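Local coordinates for hypothetical protein (Thermococcus kodakarensis, PDB 2PBZ) that probably acts as an ATP-dependent ligase of IMP biosynthesis, forming a carbon-nitrogen bond with the help of magnesium or manganese, at residues Lys26-Val31 with Asp47-Glu52; Leu181-Leu186 with Leu282-Arg287. One frame throughout, in Å; residues are numbered along the deposited sequence.

Contact 1. Residues Lys26-Val31 with Asp47-Glu52; sequences KTRLYV and DLVVAE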
ATOM      1  N   LYS A  26       3.312 -27.989  10.485  1.00 51.25           N
ATOM      2  CA  LYS A  26       1.924 -28.414  10.516  1.00 51.55           C
ATOM      3  C   LYS A  26       1.176 -27.303  11.222  1.00 50.88           C
ATOM      4  O   LYS A  26       1.753 -26.593  12.034  1.00 51.87           O
ATOM      5  CB  LYS A  26       1.780 -29.735  11.279  1.00 53.29           C
ATOM      6  CG  LYS A  26       0.948 -30.769  10.546  1.00 54.59           C
ATOM      7  CD  LYS A  26       1.566 -31.084   9.200  1.00 56.30           C
ATOM      8  CE  LYS A  26       0.710 -32.039   8.380  1.00 55.60           C
ATOM      9  NZ  LYS A  26       1.264 -32.245   6.995  1.00 56.03           N
ATOM     10  N   THR A  27      -0.113 -27.181  10.936  1.00 49.65           N
ATOM     11  CA  THR A  27      -0.934 -26.106  11.481  1.00 46.64           C
ATOM     12  C   THR A  27      -2.120 -26.493  12.361  1.00 43.90           C
ATOM     13  O   THR A  27      -2.861 -27.420  12.038  1.00 44.45           O
ATOM     14  CB  THR A  27      -1.447 -25.242  10.299  1.00 46.47           C
ATOM     15  OG1 THR A  27      -0.370 -24.447   9.792  1.00 46.89           O
ATOM     16  CG2 THR A  27      -2.591 -24.359  10.711  1.00 47.66           C
ATOM     17  N   ARG A  28      -2.290 -25.759  13.463  1.00 41.42           N
ATOM     18  CA  ARG A  28      -3.410 -25.947  14.383  1.00 39.73           C
ATOM     19  C   ARG A  28      -3.962 -24.606  14.843  1.00 39.58           C
ATOM     20  O   ARG A  28      -3.244 -23.795  15.421  1.00 39.82           O
ATOM     21  CB  ARG A  28      -3.018 -26.738  15.618  1.00 40.21           C
ATOM     22  CG  ARG A  28      -4.084 -26.693  16.710  1.00 40.74           C
ATOM     23  CD  ARG A  28      -3.650 -27.444  17.939  1.00 44.61           C
ATOM     24  NE  ARG A  28      -3.414 -28.853  17.653  1.00 48.07           N
ATOM     25  CZ  ARG A  28      -2.602 -29.630  18.363  1.00 50.01           C
ATOM     26  NH1 ARG A  28      -1.954 -29.118  19.399  1.00 49.83           N
ATOM     27  NH2 ARG A  28      -2.430 -30.905  18.034  1.00 51.45           N
ATOM     28  N   LEU A  29      -5.252 -24.389  14.616  1.00 38.56           N
ATOM     29  CA  LEU A  29      -5.888 -23.144  14.996  1.00 37.96           C
ATOM     30  C   LEU A  29      -7.010 -23.341  15.999  1.00 38.31           C
ATOM     31  O   LEU A  29      -7.859 -24.197  15.807  1.00 39.17           O
ATOM     32  CB  LEU A  29      -6.448 -22.455  13.750  1.00 38.31           C
ATOM     33  CG  LEU A  29      -7.108 -21.093  13.954  1.00 37.42           C
ATOM     34  CD1 LEU A  29      -6.037 -20.079  14.299  1.00 38.54           C
ATOM     35  CD2 LEU A  29      -7.860 -20.676  12.710  1.00 37.08           C
ATOM     36  N   TYR A  30      -6.999 -22.551  17.068  1.00 39.01           N
ATOM     37  CA  TYR A  30      -8.046 -22.598  18.081  1.00 39.73           C
ATOM     38  C   TYR A  30      -8.991 -21.466  17.703  1.00 40.82           C
ATOM     39  O   TYR A  30      -8.585 -20.310  17.678  1.00 40.54           O
ATOM     40  CB  TYR A  30      -7.483 -22.309  19.467  1.00 39.67           C
ATOM     41  CG  TYR A  30      -6.681 -23.415  20.092  1.00 37.50           C
ATOM     42  CD1 TYR A  30      -5.524 -23.887  19.492  1.00 36.74           C
ATOM     43  CD2 TYR A  30      -7.062 -23.959  21.310  1.00 37.58           C
ATOM     44  CE1 TYR A  30      -4.754 -24.882  20.096  1.00 39.34           C
ATOM     45  CE2 TYR A  30      -6.303 -24.955  21.928  1.00 39.50           C
ATOM     46  CZ  TYR A  30      -5.147 -25.408  21.318  1.00 39.80           C
ATOM     47  OH  TYR A  30      -4.364 -26.342  21.946  1.00 41.56           O
ATOM     48  N   VAL A  31     -10.247 -21.791  17.415  1.00 41.48           N
ATOM     49  CA  VAL A  31     -11.218 -20.792  16.991  1.00 41.24           C
ATOM     50  C   VAL A  31     -12.572 -21.012  17.660  1.00 41.51           C
ATOM     51  O   VAL A  31     -12.894 -22.120  18.078  1.00 42.15           O
ATOM     52  CB  VAL A  31     -11.399 -20.852  15.451  1.00 40.66           C
ATOM     53  CG1 VAL A  31     -12.078 -22.159  15.069  1.00 41.85           C
ATOM     54  CG2 VAL A  31     -12.210 -19.673  14.951  1.00 41.30           C
ATOM     55  N   ASP A  47      -5.229 -28.747  11.775  1.00 51.63           N
ATOM     56  CA  ASP A  47      -6.069 -29.128  12.907  1.00 51.31           C
ATOM     57  C   ASP A  47      -6.824 -27.907  13.404  1.00 50.18           C
ATOM     58  O   ASP A  47      -6.218 -26.936  13.795  1.00 52.33           O
ATOM     59  CB  ASP A  47      -5.204 -29.714  14.032  1.00 53.33           C
ATOM     60  CG  ASP A  47      -6.020 -30.121  15.257  1.00 55.53           C
ATOM     61  OD1 ASP A  47      -7.249 -30.305  15.126  1.00 57.90           O
ATOM     62  OD2 ASP A  47      -5.428 -30.277  16.351  1.00 55.48           O
ATOM     63  N   LEU A  48      -8.150 -27.964  13.385  1.00 48.92           N
ATOM     64  CA  LEU A  48      -8.968 -26.842  13.827  1.00 47.14           C
ATOM     65  C   LEU A  48      -9.711 -27.157  15.116  1.00 45.74           C
ATOM     66  O   LEU A  48     -10.695 -27.887  15.119  1.00 46.99           O
ATOM     67  CB  LEU A  48      -9.974 -26.456  12.738  1.00 47.59           C
ATOM     68  CG  LEU A  48     -10.803 -25.196  12.980  1.00 48.23           C
ATOM     69  CD1 LEU A  48      -9.900 -23.953  12.987  1.00 49.24           C
ATOM     70  CD2 LEU A  48     -11.852 -25.088  11.887  1.00 49.11           C
ATOM     71  N   VAL A  49      -9.236 -26.579  16.211  1.00 44.01           N
ATOM     72  CA  VAL A  49      -9.813 -26.786  17.530  1.00 41.68           C
ATOM     73  C   VAL A  49     -10.855 -25.734  17.878  1.00 41.84           C
ATOM     74  O   VAL A  49     -10.514 -24.635  18.295  1.00 43.02           O
ATOM     75  CB  VAL A  49      -8.706 -26.749  18.608  1.00 39.45           C
ATOM     76  CG1 VAL A  49      -9.273 -27.135  19.951  1.00 37.29           C
ATOM     77  CG2 VAL A  49      -7.570 -27.662  18.210  1.00 38.83           C
ATOM     78  N   VAL A  50     -12.127 -26.073  17.721  1.00 42.77           N
ATOM     79  CA  VAL A  50     -13.199 -25.132  18.040  1.00 42.90           C
ATOM     80  C   VAL A  50     -13.434 -25.101  19.539  1.00 43.31           C
ATOM     81  O   VAL A  50     -13.380 -26.143  20.182  1.00 43.89           O
ATOM     82  CB  VAL A  50     -14.515 -25.535  17.375  1.00 41.49           C
ATOM     83  CG1 VAL A  50     -15.544 -24.447  17.572  1.00 41.47           C
ATOM     84  CG2 VAL A  50     -14.282 -25.818  15.908  1.00 40.99           C
ATOM     85  N   ALA A  51     -13.705 -23.918  20.087  1.00 44.10           N
ATOM     86  CA  ALA A  51     -13.944 -23.775  21.517  1.00 46.44           C
ATOM     87  C   ALA A  51     -14.618 -22.459  21.903  1.00 48.62           C
ATOM     88  O   ALA A  51     -14.396 -21.432  21.274  1.00 49.65           O
ATOM     89  CB  ALA A  51     -12.631 -23.916  22.271  1.00 45.17           C
ATOM     90  N   GLU A  52     -15.441 -22.497  22.946  1.00 51.01           N
ATOM     91  CA  GLU A  52     -16.117 -21.298  23.426  1.00 54.80           C
ATOM     92  C   GLU A  52     -15.055 -20.325  23.960  1.00 56.12           C
ATOM     93  O   GLU A  52     -15.073 -19.135  23.649  1.00 56.45           O
ATOM     94  CB  GLU A  52     -17.093 -21.644  24.559  1.00 56.83           C
ATOM     95  CG  GLU A  52     -18.131 -22.732  24.246  1.00 60.82           C
ATOM     96  CD  GLU A  52     -19.085 -22.368  23.093  1.00 63.49           C
ATOM     97  OE1 GLU A  52     -19.354 -21.150  22.877  1.00 65.38           O
ATOM     98  OE2 GLU A  52     -19.576 -23.304  22.409  1.00 63.08           O
TER

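Contact 2. Residues Leu181-Leu186 with Leu282-Arg287; sequences LERLEL and LYWGER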
ATOM      1  N   LEU A 181      20.396 -16.329  14.372  1.00 51.56           N
ATOM      2  CA  LEU A 181      21.278 -15.572  13.473  1.00 50.58           C
ATOM      3  C   LEU A 181      21.999 -14.447  14.215  1.00 50.31           C
ATOM      4  O   LEU A 181      22.911 -13.814  13.691  1.00 49.53           O
ATOM      5  CB  LEU A 181      20.473 -14.997  12.301  1.00 50.76           C
ATOM      6  CG  LEU A 181      19.645 -15.992  11.480  1.00 51.39           C
ATOM      7  CD1 LEU A 181      18.889 -15.272  10.382  1.00 51.82           C
ATOM      8  CD2 LEU A 181      20.562 -17.036  10.881  1.00 50.86           C
ATOM      9  N   GLU A 182      21.576 -14.207  15.447  1.00 50.21           N
ATOM     10  CA  GLU A 182      22.177 -13.184  16.283  1.00 51.80           C
ATOM     11  C   GLU A 182      22.203 -11.833  15.593  1.00 51.87           C
ATOM     12  O   GLU A 182      23.240 -11.162  15.558  1.00 52.19           O
ATOM     13  CB  GLU A 182      23.603 -13.587  16.676  1.00 53.96           C
ATOM     14  CG  GLU A 182      23.694 -14.904  17.435  1.00 57.95           C
ATOM     15  CD  GLU A 182      25.052 -15.112  18.114  1.00 59.96           C
ATOM     16  OE1 GLU A 182      25.360 -14.366  19.088  1.00 57.99           O
ATOM     17  OE2 GLU A 182      25.811 -16.016  17.667  1.00 60.55           O
ATOM     18  N   ARG A 183      21.063 -11.435  15.033  1.00 50.37           N
ATOM     19  CA  ARG A 183      20.969 -10.143  14.369  1.00 46.64           C
ATOM     20  C   ARG A 183      19.584  -9.550  14.502  1.00 45.79           C
ATOM     21  O   ARG A 183      18.610 -10.262  14.700  1.00 47.45           O
ATOM     22  CB  ARG A 183      21.333 -10.256  12.887  1.00 44.10           C
ATOM     23  CG  ARG A 183      20.293 -10.944  12.037  1.00 43.25           C
ATOM     24  CD  ARG A 183      20.683 -10.996  10.567  1.00 40.95           C
ATOM     25  NE  ARG A 183      19.740 -11.810   9.804  1.00 39.69           N
ATOM     26  CZ  ARG A 183      19.907 -12.186   8.540  1.00 38.08           C
ATOM     27  NH1 ARG A 183      20.991 -11.826   7.870  1.00 34.95           N
ATOM     28  NH2 ARG A 183      18.980 -12.927   7.948  1.00 35.47           N
ATOM     29  N   LEU A 184      19.521  -8.229  14.404  1.00 45.26           N
ATOM     30  CA  LEU A 184      18.281  -7.481  14.483  1.00 44.15           C
ATOM     31  C   LEU A 184      17.851  -7.160  13.061  1.00 43.92           C
ATOM     32  O   LEU A 184      18.617  -6.574  12.299  1.00 43.49           O
ATOM     33  CB  LEU A 184      18.485  -6.175  15.246  1.00 43.75           C
ATOM     34  CG  LEU A 184      17.300  -5.206  15.180  1.00 42.39           C
ATOM     35  CD1 LEU A 184      16.098  -5.888  15.802  1.00 41.98           C
ATOM     36  CD2 LEU A 184      17.627  -3.902  15.887  1.00 41.25           C
ATOM     37  N   GLU A 185      16.625  -7.543  12.711  1.00 43.00           N
ATOM     38  CA  GLU A 185      16.093  -7.296  11.374  1.00 42.70           C
ATOM     39  C   GLU A 185      14.957  -6.273  11.391  1.00 40.48           C
ATOM     40  O   GLU A 185      13.991  -6.433  12.126  1.00 40.34           O
ATOM     41  CB  GLU A 185      15.594  -8.614  10.762  1.00 45.24           C
ATOM     42  CG  GLU A 185      16.679  -9.555  10.254  1.00 46.46           C
ATOM     43  CD  GLU A 185      16.176 -10.980  10.067  1.00 46.82           C
ATOM     44  OE1 GLU A 185      14.976 -11.142   9.810  1.00 49.51           O
ATOM     45  OE2 GLU A 185      16.968 -11.939  10.163  1.00 46.08           O
ATOM     46  N   LEU A 186      15.104  -5.218  10.592  1.00 39.43           N
ATOM     47  CA  LEU A 186      14.095  -4.160  10.453  1.00 39.49           C
ATOM     48  C   LEU A 186      13.316  -4.652   9.232  1.00 38.47           C
ATOM     49  O   LEU A 186      13.777  -4.523   8.099  1.00 37.04           O
ATOM     50  CB  LEU A 186      14.787  -2.813  10.176  1.00 38.96           C
ATOM     51  CG  LEU A 186      14.086  -1.454   9.990  1.00 39.10           C
ATOM     52  CD1 LEU A 186      12.598  -1.593  10.132  1.00 40.41           C
ATOM     53  CD2 LEU A 186      14.644  -0.452  10.993  1.00 37.26           C
ATOM     54  N   LEU A 282      16.113  -7.830   2.066  1.00 47.29           N
ATOM     55  CA  LEU A 282      17.444  -7.306   2.301  1.00 46.65           C
ATOM     56  C   LEU A 282      18.273  -8.359   3.039  1.00 47.86           C
ATOM     57  O   LEU A 282      19.495  -8.418   2.891  1.00 48.31           O
ATOM     58  CB  LEU A 282      17.356  -6.019   3.125  1.00 45.41           C
ATOM     59  CG  LEU A 282      16.513  -4.897   2.506  1.00 43.40           C
ATOM     60  CD1 LEU A 282      16.206  -3.834   3.543  1.00 41.98           C
ATOM     61  CD2 LEU A 282      17.236  -4.320   1.318  1.00 42.22           C
ATOM     62  N   TYR A 283      17.607  -9.200   3.826  1.00 48.75           N
ATOM     63  CA  TYR A 283      18.305 -10.241   4.565  1.00 49.06           C
ATOM     64  C   TYR A 283      18.146 -11.556   3.846  1.00 50.43           C
ATOM     65  O   TYR A 283      18.971 -12.461   3.999  1.00 52.34           O
ATOM     66  CB  TYR A 283      17.743 -10.371   5.971  1.00 48.08           C
ATOM     67  CG  TYR A 283      17.674  -9.061   6.696  1.00 48.54           C
ATOM     68  CD1 TYR A 283      16.566  -8.237   6.561  1.00 49.50           C
ATOM     69  CD2 TYR A 283      18.735  -8.621   7.485  1.00 48.02           C
ATOM     70  CE1 TYR A 283      16.510  -7.000   7.196  1.00 50.55           C
ATOM     71  CE2 TYR A 283      18.693  -7.388   8.114  1.00 49.48           C
ATOM     72  CZ  TYR A 283      17.575  -6.579   7.966  1.00 50.17           C
ATOM     73  OH  TYR A 283      17.512  -5.356   8.575  1.00 50.81           O
ATOM     74  N   TRP A 284      17.074 -11.663   3.068  1.00 50.66           N
ATOM     75  CA  TRP A 284      16.786 -12.870   2.307  1.00 49.95           C
ATOM     76  C   TRP A 284      16.581 -12.587   0.838  1.00 50.57           C
ATOM     77  O   TRP A 284      16.319 -11.462   0.443  1.00 52.07           O
ATOM     78  CB  TRP A 284      15.565 -13.561   2.883  1.00 47.50           C
ATOM     79  CG  TRP A 284      15.962 -14.443   3.999  1.00 48.83           C
ATOM     80  CD1 TRP A 284      16.556 -15.678   3.907  1.00 49.67           C
ATOM     81  CD2 TRP A 284      15.878 -14.146   5.394  1.00 46.95           C
ATOM     82  NE1 TRP A 284      16.847 -16.166   5.162  1.00 47.19           N
ATOM     83  CE2 TRP A 284      16.441 -15.247   6.094  1.00 46.94           C
ATOM     84  CE3 TRP A 284      15.387 -13.059   6.124  1.00 44.99           C
ATOM     85  CZ2 TRP A 284      16.520 -15.285   7.476  1.00 45.35           C
ATOM     86  CZ3 TRP A 284      15.467 -13.095   7.485  1.00 44.60           C
ATOM     87  CH2 TRP A 284      16.031 -14.204   8.156  1.00 47.52           C
ATOM     88  N   GLY A 285      16.707 -13.600   0.005  1.00 50.95           N
ATOM     89  CA  GLY A 285      16.513 -13.341  -1.403  1.00 52.26           C
ATOM     90  C   GLY A 285      15.043 -13.127  -1.683  1.00 52.68           C
ATOM     91  O   GLY A 285      14.653 -12.390  -2.584  1.00 54.18           O
ATOM     92  N   GLU A 286      14.224 -13.769  -0.863  1.00 52.91           N
ATOM     93  CA  GLU A 286      12.783 -13.738  -1.000  1.00 51.36           C
ATOM     94  C   GLU A 286      12.094 -12.770  -0.050  1.00 49.92           C
ATOM     95  O   GLU A 286      12.658 -12.372   0.967  1.00 49.05           O
ATOM     96  CB  GLU A 286      12.253 -15.162  -0.799  1.00 53.32           C
ATOM     97  CG  GLU A 286      12.692 -15.774   0.512  1.00 55.77           C
ATOM     98  CD  GLU A 286      12.371 -17.248   0.609  1.00 58.24           C
ATOM     99  OE1 GLU A 286      11.268 -17.640   0.148  1.00 60.39           O
ATOM    100  OE2 GLU A 286      13.213 -18.005   1.158  1.00 59.35           O
ATOM    101  N   ARG A 287      10.858 -12.412  -0.394  1.00 49.82           N
ATOM    102  CA  ARG A 287      10.048 -11.484   0.394  1.00 48.89           C
ATOM    103  C   ARG A 287       9.894 -11.952   1.828  1.00 48.07           C
ATOM    104  O   ARG A 287      10.589 -11.461   2.717  1.00 48.31           O
ATOM    105  CB  ARG A 287       8.662 -11.325  -0.203  1.00 48.31           C
ATOM    106  CG  ARG A 287       7.862 -10.277   0.517  1.00 47.78           C
ATOM    107  CD  ARG A 287       8.104  -8.946  -0.114  1.00 47.33           C
ATOM    108  NE  ARG A 287       6.941  -8.523  -0.879  1.00 47.41           N
ATOM    109  CZ  ARG A 287       6.984  -7.746  -1.956  1.00 47.99           C
ATOM    110  NH1 ARG A 287       8.148  -7.302  -2.415  1.00 47.63           N
ATOM    111  NH2 ARG A 287       5.855  -7.400  -2.565  1.00 47.98           N
TER
HETATM  112  O   HOH W   1      19.467  -4.554  10.323  1.00 48.74           O

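Contact 1. Residues Lys26-Val31 with Asp47-Glu52
Arg28 and Asp47 form a salt bridge between side chains that lie alongside each other, Arg28 NE donating to Asp47 OD2 at 2.8 Å. The guanidinium and carboxylate planes stand perpendicular, and NE reaches OD2 on its anti side, somewhat out of the carboxylate plane, so this is a bent, single hydrogen bond and not a bidentate pairing. Arg28 NH1 has a second acidic partner in Asp61, and the two carboxylates would tend to fix the rotation of the guanidinium. Beneath the bridge, the backbones are laced by five hydrogen bonds. The first, from Asp47 N to Thr27 O, is nearly straight (174°) at 2.7 Å; Leu29 and Val31 then each give their N-H to the second strand, to Asp47 O and Val49 O, and accept one from Val49 N and Ala51 N. This is the parallel pairing of a beta-alpha-beta unit: strand 27-31, helix 36-40 and strand 47-50, which forms the outer edge of a three-stranded sheet within the chain, in a region consistent with a Rossmann-like domain. On the face bearing Arg28 and Asp47, Val49 CB sits over the centre of the Tyr30 ring in a CH-pi contact, 4.2 Å from its centroid and 11° off the normal, while the Tyr30 hydroxyl is hydrogen-bonded to Asn59. Val49 CG2 also meets the Arg28 chain at CG, 3.9 Å away. On the face of Leu29, Val31 and Leu48 the side chains meet one another through carbon atoms. Leu48 holds CG opposite its N (chi1 -173°), and the turn at chi2 sends CD1 across to the neighbouring strand, 3.8 Å from Leu29 CB and 3.5 Å from Val31 CG1. Helix 36-40 packs over this face, with Tyr39 against Leu29 and Ser40 against Leu48, while Leu17 of helix 13-22 adds to the cover of Leu29.

Contact 2. Residues Leu181-Leu186 with Leu282-Arg287
Glu185 on strand 183-186 and Tyr283 of helix 280-283 are the backbone positions that come nearest, with CA atoms 7.7 Å apart, so the contact is made by side chains. Tyr283 lays its ring along Glu185: the CG methylene sits over the ring centre in a CH-pi contact, 3.5 Å from the centroid. The ring then carries its hydroxyl to the strand, where Leu186 N donates to Tyr283 OH at 3.1 Å in a nearly straight bond (165°). A water hydrogen-bonded to Tyr283 OH at 2.7 Å donates to Leu184 O, so the hydroxyl is tied to two backbone groups, one directly. A phenylalanine here would probably keep the ring packing but leave Leu186 N without its acceptor and the water without one of its ties. Arg183, its CG placed between N and the carbonyl carbon (chi1 73°), extends to Trp284 and stands its guanidinium almost perpendicular to the indole. NH2 is over the rim of the six-membered ring, 3.2 Å from Trp284 CH2, in a cation-pi contact, while Tyr283 CD2 lies over the guanidinium face. Glu185 OE2 takes the N-H of Arg183 NE at 2.8 Å, and OE1, which lies in the plane of the indole at its edge, is salt-bridged to Arg293. Leu181 CD1 touches Trp284 CZ2. Leu42 and Pro43 of the second subunit pack on Tyr283 and Arg183. Glu182 and Arg183 form a G1 beta bulge facing Ser178 as the chain enters the strand from the adjoining strand 170-178. In the antiparallel sheet, consistent with an ATP-grasp domain, Leu184 and Leu186 pack against helix 224-241, and Trp284 touches Arg293 and makes a cation-pi contact with Arg296, both of helix 290-302.

From the N terminus, the chain runs through strand 5-8 and helix 13-22 into contact 1, which closes a short loop of 15 residues holding helix 36-40. Contact 2 opens only much later and closes a loop of 95 residues, carrying most of strand 183-194, helix 224-241 and the strands up to 261-266. The two are in series, neither nested nor crossed, and lie in different parts of the fold, their nearest atoms about 17 Å apart. Contact 1 knits the N-terminal parallel sheet; contact 2 fastens helix 280-283 to the large antiparallel sheet. The assembly relates them: the loop closed by contact 1 in the second subunit places Leu42 and Pro43 against Tyr283 and Arg183 of contact 2.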